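Local coordinates for protein pyoverdine synthetase F (Pseudomonas aeruginosa PAO1, PDB 6CUL) that is a pyoverdine synthetase F protein with an alpha/beta fold built on a mixed sheet, with FGD bound, at residues V58-D69 with L102-R112. Sequence-based numbering, arbitrary orientation.
Sequences VIYDDDAELPRD and LLLSVPSTYRR. With FGD (N-(4-{[(2-amino-4-oxo-1,4-dihydroquinazolin-6-yl)methyl]amino}benzene-1-carbonyl)-D-glutamic acid), chain I; CIT (citric acid), chain J.
Val-58 to Tyr-60 pairs in parallel with Leu-103 to Ser-105, the two short strands at 35° to each other, through alternating bonds such as Tyr-60 N to Leu-104 O at 2.7 Å. On one side of the sheet Ile-59 packs CG1 on Leu-104 CB and CG2 on Val-106 CG2, while helix 118-136 touches Ile-59 and Val-106. On the other side Val-58 CG1 meets Leu-103 CD2, and Tyr-60 lays one ring face over Ser-105 OG, 3.5 Å from the ring plane.

Beyond the strands the polar side chains take over. Ser-108 OG donates to Asp-61 OD2 (2.7 Å) on its anti side; Asp-61 OD1 turns instead to Ser-11 and Arg-13. The same Ser-108 OG receives Arg-111 NE at 3.0 Å. A bend at chi3 (-56°) carries the Arg-111 guanidinium to Asp-69, where NH1 bonds OD1 in a salt bridge (3.2 Å); NH2 to OD2, at 2.5 Å, is too short to trust in length. Asp-69 OD2 also takes the backbone N of Asp-63 on its anti lone pair, fixing the carboxylate further, and Leu-66 CD1 covers one guanidinium face of Arg-111.

Arg-112 NH2 reaches Asp-63 OD2 at 2.9 Å, its guanidinium lying face-on against Glu-65 CB; that oxygen also closes an Asx turn with Glu-65 N. Citrate, probably from the crystallisation liquor, has O6 gripped by Arg-111 NH1 (2.9 Å) and by NE and NH2 of Arg-68; Arg-13 NE bonds it too. FGD lies apart, at the N-terminus of helix 67-72. Loops past the C-terminal ends of parallel strands carry this charged cluster, as is common in alpha/beta folds.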
ATOM      1  N   VAL A  58       4.960   6.324 -10.756  1.00 44.12           N
ATOM      2  CA  VAL A  58       4.051   5.408 -10.087  1.00 46.50           C
ATOM      3  C   VAL A  58       4.394   3.991 -10.542  1.00 44.36           C
ATOM      4  O   VAL A  58       3.789   3.455 -11.415  1.00 48.94           O
ATOM      5  CB  VAL A  58       2.542   5.709 -10.363  1.00 37.73           C
ATOM      6  CG1 VAL A  58       1.664   4.699  -9.680  1.00 45.81           C
ATOM      7  CG2 VAL A  58       2.140   7.095  -9.909  1.00 29.76           C
ATOM      8  N   ILE A  59       5.391   3.438  -9.924  1.00 31.74           N
ATOM      9  CA  ILE A  59       5.890   2.136 -10.181  1.00 32.17           C
ATOM     10  C   ILE A  59       4.996   0.980  -9.690  1.00 33.16           C
ATOM     11  O   ILE A  59       4.364   1.062  -8.721  1.00 38.68           O
ATOM     12  CB  ILE A  59       7.312   2.058  -9.603  1.00 33.34           C
ATOM     13  CG1 ILE A  59       8.138   3.276 -10.036  1.00 41.50           C
ATOM     14  CG2 ILE A  59       8.018   0.792 -10.020  1.00 40.47           C
ATOM     15  CD1 ILE A  59       9.249   3.668  -9.147  1.00 34.54           C
ATOM     16  N   TYR A  60       4.916  -0.065 -10.450  1.00 40.17           N
ATOM     17  CA  TYR A  60       4.143  -1.209 -10.088  1.00 39.06           C
ATOM     18  C   TYR A  60       4.987  -2.417 -10.475  1.00 36.28           C
ATOM     19  O   TYR A  60       5.642  -2.388 -11.443  1.00 43.81           O
ATOM     20  CB  TYR A  60       2.758  -1.135 -10.719  1.00 35.39           C
ATOM     21  CG  TYR A  60       2.699  -1.570 -12.080  1.00 38.60           C
ATOM     22  CD1 TYR A  60       3.041  -0.771 -13.127  1.00 38.97           C
ATOM     23  CD2 TYR A  60       2.338  -2.825 -12.338  1.00 41.20           C
ATOM     24  CE1 TYR A  60       2.996  -1.274 -14.392  1.00 43.11           C
ATOM     25  CE2 TYR A  60       2.280  -3.332 -13.586  1.00 37.05           C
ATOM     26  CZ  TYR A  60       2.597  -2.558 -14.593  1.00 41.52           C
ATOM     27  OH  TYR A  60       2.508  -3.155 -15.766  1.00 55.36           O
ATOM     28  N   ASP A  61       4.994  -3.454  -9.701  1.00 29.65           N
ATOM     29  CA  ASP A  61       5.800  -4.567 -10.028  1.00 36.70           C
ATOM     30  C   ASP A  61       5.216  -5.765 -10.748  1.00 36.49           C
ATOM     31  O   ASP A  61       5.931  -6.656 -11.003  1.00 33.68           O
ATOM     32  CB  ASP A  61       6.396  -5.095  -8.758  1.00 38.42           C
ATOM     33  CG  ASP A  61       5.512  -6.015  -8.057  1.00 35.01           C
ATOM     34  OD1 ASP A  61       4.414  -5.685  -7.758  1.00 32.89           O
ATOM     35  OD2 ASP A  61       5.930  -7.065  -7.775  1.00 29.29           O
ATOM     36  N   ASP A  62       3.968  -5.748 -11.107  1.00 28.40           N
ATOM     37  CA  ASP A  62       3.377  -6.919 -11.677  1.00 27.22           C
ATOM     38  C   ASP A  62       3.916  -7.313 -13.024  1.00 40.66           C
ATOM     39  O   ASP A  62       4.382  -6.491 -13.733  1.00 43.50           O
ATOM     40  CB  ASP A  62       1.896  -6.710 -11.797  1.00 35.23           C
ATOM     41  CG  ASP A  62       1.306  -6.073 -10.618  1.00 32.91           C
ATOM     42  OD1 ASP A  62       1.576  -4.940 -10.325  1.00 29.39           O
ATOM     43  OD2 ASP A  62       0.542  -6.717  -9.985  1.00 31.92           O
ATOM     44  N   ASP A  63       3.898  -8.573 -13.363  1.00 44.95           N
ATOM     45  CA  ASP A  63       4.317  -8.889 -14.704  1.00 44.25           C
ATOM     46  C   ASP A  63       3.292  -9.678 -15.499  1.00 40.07           C
ATOM     47  O   ASP A  63       2.838 -10.659 -15.060  1.00 43.58           O
ATOM     48  CB  ASP A  63       5.700  -9.552 -14.762  1.00 50.45           C
ATOM     49  CG  ASP A  63       6.104  -9.886 -16.168  1.00 42.93           C
ATOM     50  OD1 ASP A  63       6.519  -9.053 -16.978  1.00 26.67           O
ATOM     51  OD2 ASP A  63       5.825 -10.990 -16.491  1.00 33.62           O
ATOM     52  N   ALA A  64       3.003  -9.215 -16.664  1.00 45.43           N
ATOM     53  CA  ALA A  64       2.053  -9.842 -17.512  1.00 45.10           C
ATOM     54  C   ALA A  64       2.406 -11.283 -17.892  1.00 45.68           C
ATOM     55  O   ALA A  64       1.546 -12.047 -18.134  1.00 46.05           O
ATOM     56  CB  ALA A  64       1.797  -8.994 -18.716  1.00 36.92           C
ATOM     57  N   GLU A  65       3.654 -11.660 -17.820  1.00 48.96           N
ATOM     58  CA  GLU A  65       3.996 -13.007 -18.095  1.00 35.73           C
ATOM     59  C   GLU A  65       3.822 -13.941 -16.924  1.00 35.92           C
ATOM     60  O   GLU A  65       4.408 -14.964 -16.972  1.00 38.01           O
ATOM     61  CB  GLU A  65       5.403 -13.106 -18.551  1.00 38.32           C
ATOM     62  CG  GLU A  65       5.672 -12.525 -19.880  1.00 45.59           C
ATOM     63  CD  GLU A  65       5.249 -13.378 -21.040  1.00 54.36           C
ATOM     64  OE1 GLU A  65       4.891 -14.533 -20.835  1.00 53.85           O
ATOM     65  OE2 GLU A  65       5.286 -12.873 -22.150  1.00 43.59           O
ATOM     66  N   LEU A  66       3.149 -13.574 -15.887  1.00 32.66           N
ATOM     67  CA  LEU A  66       2.972 -14.493 -14.820  1.00 35.12           C
ATOM     68  C   LEU A  66       1.504 -14.763 -14.856  1.00 36.33           C
ATOM     69  O   LEU A  66       0.758 -13.871 -14.696  1.00 33.23           O
ATOM     70  CB  LEU A  66       3.403 -13.925 -13.510  1.00 34.15           C
ATOM     71  CG  LEU A  66       4.745 -14.375 -13.010  1.00 23.06           C
ATOM     72  CD1 LEU A  66       4.871 -13.909 -11.596  1.00 29.23           C
ATOM     73  CD2 LEU A  66       4.931 -15.835 -13.050  1.00 15.71           C
ATOM     74  N   PRO A  67       1.110 -15.993 -15.109  1.00 38.72           N
ATOM     75  CA  PRO A  67      -0.308 -16.241 -15.224  1.00 30.63           C
ATOM     76  C   PRO A  67      -1.075 -15.931 -13.916  1.00 35.94           C
ATOM     77  O   PRO A  67      -2.197 -15.535 -14.046  1.00 28.37           O
ATOM     78  CB  PRO A  67      -0.361 -17.663 -15.721  1.00 30.09           C
ATOM     79  CG  PRO A  67       0.961 -17.920 -16.284  1.00 26.68           C
ATOM     80  CD  PRO A  67       1.890 -17.176 -15.432  1.00 38.04           C
ATOM     81  N   ARG A  68      -0.491 -16.183 -12.748  1.00 30.59           N
ATOM     82  CA  ARG A  68      -1.069 -15.826 -11.469  1.00 25.34           C
ATOM     83  C   ARG A  68      -1.167 -14.289 -11.317  1.00 25.37           C
ATOM     84  O   ARG A  68      -2.071 -13.811 -10.781  1.00 19.25           O
ATOM     85  CB  ARG A  68      -0.361 -16.480 -10.296  1.00 30.28           C
ATOM     86  CG  ARG A  68       0.985 -15.908  -9.940  1.00 25.21           C
ATOM     87  CD  ARG A  68       1.682 -16.685  -8.899  1.00 26.84           C
ATOM     88  NE  ARG A  68       2.936 -16.123  -8.626  1.00 26.53           N
ATOM     89  CZ  ARG A  68       4.064 -16.523  -9.133  1.00 28.27           C
ATOM     90  NH1 ARG A  68       4.137 -17.513  -9.954  1.00 23.06           N
ATOM     91  NH2 ARG A  68       5.121 -15.926  -8.764  1.00 27.28           N
ATOM     92  N   ASP A  69      -0.179 -13.576 -11.778  1.00 29.16           N
ATOM     93  CA  ASP A  69      -0.274 -12.146 -11.835  1.00 38.07           C
ATOM     94  C   ASP A  69      -1.417 -11.757 -12.812  1.00 24.35           C
ATOM     95  O   ASP A  69      -2.010 -10.785 -12.630  1.00 23.45           O
ATOM     96  CB  ASP A  69       1.064 -11.459 -12.211  1.00 40.01           C
ATOM     97  CG  ASP A  69       1.919 -11.152 -11.023  1.00 25.95           C
ATOM     98  OD1 ASP A  69       1.618 -11.697 -10.051  1.00 30.90           O
ATOM     99  OD2 ASP A  69       2.874 -10.418 -11.077  1.00 24.63           O
ATOM    100  N   LEU A 102       2.014   8.339 -15.554  1.00 45.41           N
ATOM    101  CA  LEU A 102       3.114   8.026 -14.650  1.00 42.51           C
ATOM    102  C   LEU A 102       3.345   6.570 -14.284  1.00 36.50           C
ATOM    103  O   LEU A 102       4.178   6.330 -13.528  1.00 37.28           O
ATOM    104  CB  LEU A 102       3.006   8.820 -13.368  1.00 42.55           C
ATOM    105  CG  LEU A 102       2.902  10.310 -13.423  1.00 44.04           C
ATOM    106  CD1 LEU A 102       2.352  10.832 -12.132  1.00 40.18           C
ATOM    107  CD2 LEU A 102       4.234  10.899 -13.723  1.00 38.82           C
ATOM    108  N   LEU A 103       2.594   5.653 -14.800  1.00 39.98           N
ATOM    109  CA  LEU A 103       2.795   4.291 -14.477  1.00 42.77           C
ATOM    110  C   LEU A 103       4.124   3.734 -14.997  1.00 47.88           C
ATOM    111  O   LEU A 103       4.454   3.970 -16.145  1.00 51.00           O
ATOM    112  CB  LEU A 103       1.661   3.511 -15.079  1.00 39.10           C
ATOM    113  CG  LEU A 103       0.308   3.691 -14.425  1.00 45.65           C
ATOM    114  CD1 LEU A 103      -0.705   2.792 -15.058  1.00 43.29           C
ATOM    115  CD2 LEU A 103       0.425   3.402 -12.976  1.00 39.08           C
ATOM    116  N   LEU A 104       4.847   3.005 -14.162  1.00 38.55           N
ATOM    117  CA  LEU A 104       6.103   2.358 -14.491  1.00 44.07           C
ATOM    118  C   LEU A 104       6.151   0.934 -14.023  1.00 43.82           C
ATOM    119  O   LEU A 104       5.739   0.662 -12.937  1.00 43.15           O
ATOM    120  CB  LEU A 104       7.245   3.021 -13.765  1.00 48.10           C
ATOM    121  CG  LEU A 104       7.689   4.347 -14.272  1.00 47.74           C
ATOM    122  CD1 LEU A 104       8.875   4.848 -13.514  1.00 43.50           C
ATOM    123  CD2 LEU A 104       8.059   4.141 -15.689  1.00 59.03           C
ATOM    124  N   SER A 105       6.682   0.025 -14.811  1.00 38.67           N
ATOM    125  CA  SER A 105       6.784  -1.302 -14.344  1.00 37.31           C
ATOM    126  C   SER A 105       8.231  -1.623 -14.176  1.00 48.65           C
ATOM    127  O   SER A 105       8.977  -1.437 -15.102  1.00 49.03           O
ATOM    128  CB  SER A 105       6.195  -2.314 -15.280  1.00 40.55           C
ATOM    129  OG  SER A 105       5.973  -3.538 -14.611  1.00 30.04           O
ATOM    130  N   VAL A 106       8.597  -2.128 -13.013  1.00 46.52           N
ATOM    131  CA  VAL A 106       9.921  -2.598 -12.729  1.00 45.95           C
ATOM    132  C   VAL A 106       9.544  -4.012 -12.298  1.00 45.30           C
ATOM    133  O   VAL A 106       9.602  -4.334 -11.160  1.00 51.76           O
ATOM    134  CB  VAL A 106      10.636  -1.832 -11.652  1.00 45.45           C
ATOM    135  CG1 VAL A 106      11.762  -2.645 -11.077  1.00 53.55           C
ATOM    136  CG2 VAL A 106      11.153  -0.557 -12.176  1.00 36.02           C
ATOM    137  N   PRO A 107       9.207  -4.860 -13.258  1.00 44.22           N
ATOM    138  CA  PRO A 107       8.683  -6.165 -12.901  1.00 44.68           C
ATOM    139  C   PRO A 107       9.554  -7.138 -12.125  1.00 46.57           C
ATOM    140  O   PRO A 107      10.625  -7.361 -12.506  1.00 40.14           O
ATOM    141  CB  PRO A 107       8.322  -6.756 -14.251  1.00 48.21           C
ATOM    142  CG  PRO A 107       8.325  -5.634 -15.190  1.00 48.82           C
ATOM    143  CD  PRO A 107       9.326  -4.697 -14.696  1.00 42.20           C
ATOM    144  N   SER A 108       9.009  -7.705 -11.056  1.00 48.08           N
ATOM    145  CA  SER A 108       9.638  -8.724 -10.269  1.00 39.83           C
ATOM    146  C   SER A 108       9.391 -10.062 -10.883  1.00 37.01           C
ATOM    147  O   SER A 108       8.785 -10.914 -10.318  1.00 33.04           O
ATOM    148  CB  SER A 108       9.135  -8.770  -8.830  1.00 36.45           C
ATOM    149  OG  SER A 108       7.773  -8.768  -8.683  1.00 42.59           O
ATOM    150  N   THR A 109       9.954 -10.172 -12.073  1.00 40.96           N
ATOM    151  CA  THR A 109       9.995 -11.331 -12.949  1.00 32.72           C
ATOM    152  C   THR A 109      10.665 -12.554 -12.334  1.00 34.47           C
ATOM    153  O   THR A 109      10.223 -13.621 -12.512  1.00 30.41           O
ATOM    154  CB  THR A 109      10.730 -10.970 -14.170  1.00 29.33           C
ATOM    155  OG1 THR A 109      11.934 -10.309 -13.809  1.00 33.47           O
ATOM    156  CG2 THR A 109       9.898 -10.106 -14.916  1.00 39.66           C
ATOM    157  N   TYR A 110      11.582 -12.317 -11.431  1.00 37.28           N
ATOM    158  CA  TYR A 110      12.273 -13.300 -10.701  1.00 28.80           C
ATOM    159  C   TYR A 110      11.310 -14.214 -10.035  1.00 36.59           C
ATOM    160  O   TYR A 110      11.683 -15.286  -9.762  1.00 38.58           O
ATOM    161  CB  TYR A 110      13.172 -12.640  -9.645  1.00 34.02           C
ATOM    162  CG  TYR A 110      12.490 -12.096  -8.401  1.00 34.34           C
ATOM    163  CD1 TYR A 110      12.156 -12.932  -7.377  1.00 33.10           C
ATOM    164  CD2 TYR A 110      12.231 -10.760  -8.247  1.00 28.55           C
ATOM    165  CE1 TYR A 110      11.570 -12.482  -6.262  1.00 34.11           C
ATOM    166  CE2 TYR A 110      11.636 -10.276  -7.120  1.00 35.30           C
ATOM    167  CZ  TYR A 110      11.304 -11.155  -6.123  1.00 35.49           C
ATOM    168  OH  TYR A 110      10.679 -10.763  -5.000  1.00 34.19           O
ATOM    169  N   ARG A 111      10.103 -13.796  -9.793  1.00 41.94           N
ATOM    170  CA  ARG A 111       9.095 -14.644  -9.235  1.00 36.91           C
ATOM    171  C   ARG A 111       8.705 -15.843 -10.142  1.00 39.29           C
ATOM    172  O   ARG A 111       8.192 -16.758  -9.647  1.00 39.12           O
ATOM    173  CB  ARG A 111       7.896 -13.835  -8.789  1.00 39.78           C
ATOM    174  CG  ARG A 111       8.066 -13.026  -7.538  1.00 25.88           C
ATOM    175  CD  ARG A 111       6.842 -12.259  -7.205  1.00 25.36           C
ATOM    176  NE  ARG A 111       6.405 -11.400  -8.269  1.00 29.51           N
ATOM    177  CZ  ARG A 111       5.230 -11.392  -8.838  1.00 22.45           C
ATOM    178  NH1 ARG A 111       4.317 -12.180  -8.471  1.00 22.67           N
ATOM    179  NH2 ARG A 111       4.993 -10.544  -9.765  1.00 35.14           N
ATOM    180  N   ARG A 112       9.016 -15.805 -11.422  1.00 41.48           N
ATOM    181  CA  ARG A 112       8.765 -16.890 -12.342  1.00 35.14           C
ATOM    182  C   ARG A 112       9.522 -18.113 -11.895  1.00 32.37           C
ATOM    183  O   ARG A 112       9.030 -19.147 -11.965  1.00 30.33           O
ATOM    184  CB  ARG A 112       9.202 -16.507 -13.747  1.00 30.50           C
ATOM    185  CG  ARG A 112       8.482 -15.348 -14.388  1.00 25.83           C
ATOM    186  CD  ARG A 112       9.134 -14.828 -15.643  1.00 33.33           C
ATOM    187  NE  ARG A 112       8.756 -13.489 -16.012  1.00 26.79           N
ATOM    188  CZ  ARG A 112       8.848 -12.980 -17.221  1.00 14.87           C
ATOM    189  NH1 ARG A 112       9.268 -13.675 -18.200  1.00 15.66           N
ATOM    190  NH2 ARG A 112       8.497 -11.777 -17.432  1.00 14.08           N
TER
HETATM  191  C13 FGD I 301      -4.807 -16.316  -7.468  1.00 23.66           C
HETATM  192  C15 FGD I 301      -5.025 -16.923  -9.781  1.00 20.54           C
HETATM  193  C17 FGD I 301      -6.555 -15.350  -8.801  1.00 19.16           C
HETATM  194  C20 FGD I 301      -9.533 -13.053  -8.121  1.00 21.25           C
HETATM  195  C21 FGD I 301     -10.685 -13.084  -7.336  1.00 23.05           C
HETATM  196  C22 FGD I 301     -11.804 -12.292  -7.692  1.00 28.88           C
HETATM  197  C24 FGD I 301     -10.583 -11.459  -9.612  1.00 19.10           C
HETATM  198  C02 FGD I 301      -2.159 -21.179  -8.985  1.00 35.41           C
HETATM  199  C04 FGD I 301      -1.685 -19.784  -9.397  1.00 36.85           C
HETATM  200  C05 FGD I 301      -0.914 -19.810 -10.717  1.00 35.26           C
HETATM  201  C06 FGD I 301      -1.686 -20.532 -11.825  1.00 49.51           C
HETATM  202  C07 FGD I 301      -2.709 -19.625 -12.504  1.00 40.85           C
HETATM  203  C11 FGD I 301      -3.162 -17.978  -8.437  1.00 27.20           C
HETATM  204  C12 FGD I 301      -4.369 -17.043  -8.566  1.00 22.70           C
HETATM  205  C14 FGD I 301      -5.900 -15.468  -7.586  1.00 27.51           C
HETATM  206  C16 FGD I 301      -6.118 -16.077  -9.900  1.00 17.07           C
HETATM  207  C19 FGD I 301      -8.322 -13.909  -7.737  1.00 20.82           C
HETATM  208  C23 FGD I 301     -11.755 -11.491  -8.814  1.00 26.93           C
HETATM  209  C25 FGD I 301      -9.482 -12.238  -9.262  1.00 19.92           C
HETATM  210  C27 FGD I 301     -14.152 -10.688  -8.370  1.00 26.41           C
HETATM  211  C30 FGD I 301     -13.071 -12.326  -6.832  1.00 23.60           C
HETATM  212  N10 FGD I 301      -2.833 -18.894  -9.519  1.00 23.89           N
HETATM  213  N18 FGD I 301      -7.701 -14.463  -8.925  1.00 15.83           N
HETATM  214  N26 FGD I 301     -12.934 -10.656  -9.189  1.00 21.02           N
HETATM  215  N28 FGD I 301     -15.228  -9.748  -8.614  1.00 36.12           N
HETATM  216  N29 FGD I 301     -14.200 -11.526  -7.192  1.00 22.83           N
HETATM  217  O01 FGD I 301      -1.664 -21.738  -7.969  1.00 43.96           O
HETATM  218  O03 FGD I 301      -3.044 -21.770  -9.660  1.00 44.24           O
HETATM  219  O08 FGD I 301      -2.345 -18.523 -12.995  1.00 41.43           O
HETATM  220  O09 FGD I 301      -3.915 -19.977 -12.572  1.00 32.83           O
HETATM  221  O31 FGD I 301     -13.115 -13.013  -5.867  1.00 25.65           O
HETATM  222  O32 FGD I 301      -2.497 -17.955  -7.458  1.00 31.39           O
HETATM  223  C1  CIT J 302       3.768 -14.367  -1.695  1.00 28.06           C
HETATM  224  O1  CIT J 302       4.643 -14.019  -0.872  1.00 33.87           O
HETATM  225  O2  CIT J 302       2.560 -14.240  -1.406  1.00 18.09           O
HETATM  226  C2  CIT J 302       4.184 -14.953  -3.026  1.00 32.96           C
HETATM  227  C3  CIT J 302       3.694 -14.141  -4.234  1.00 32.68           C
HETATM  228  O7  CIT J 302       2.291 -14.470  -4.346  1.00 28.05           O
HETATM  229  C4  CIT J 302       3.814 -12.624  -4.102  1.00 29.45           C
HETATM  230  C5  CIT J 302       3.159 -11.894  -5.274  1.00 32.00           C
HETATM  231  O3  CIT J 302       3.765 -10.955  -5.824  1.00 25.54           O
HETATM  232  O4  CIT J 302       2.022 -12.184  -5.720  1.00 24.87           O
HETATM  233  C6  CIT J 302       4.526 -14.574  -5.444  1.00 29.61           C
HETATM  234  O5  CIT J 302       5.651 -15.090  -5.268  1.00 29.99           O
HETATM  235  O6  CIT J 302       4.112 -14.457  -6.622  1.00 23.21           O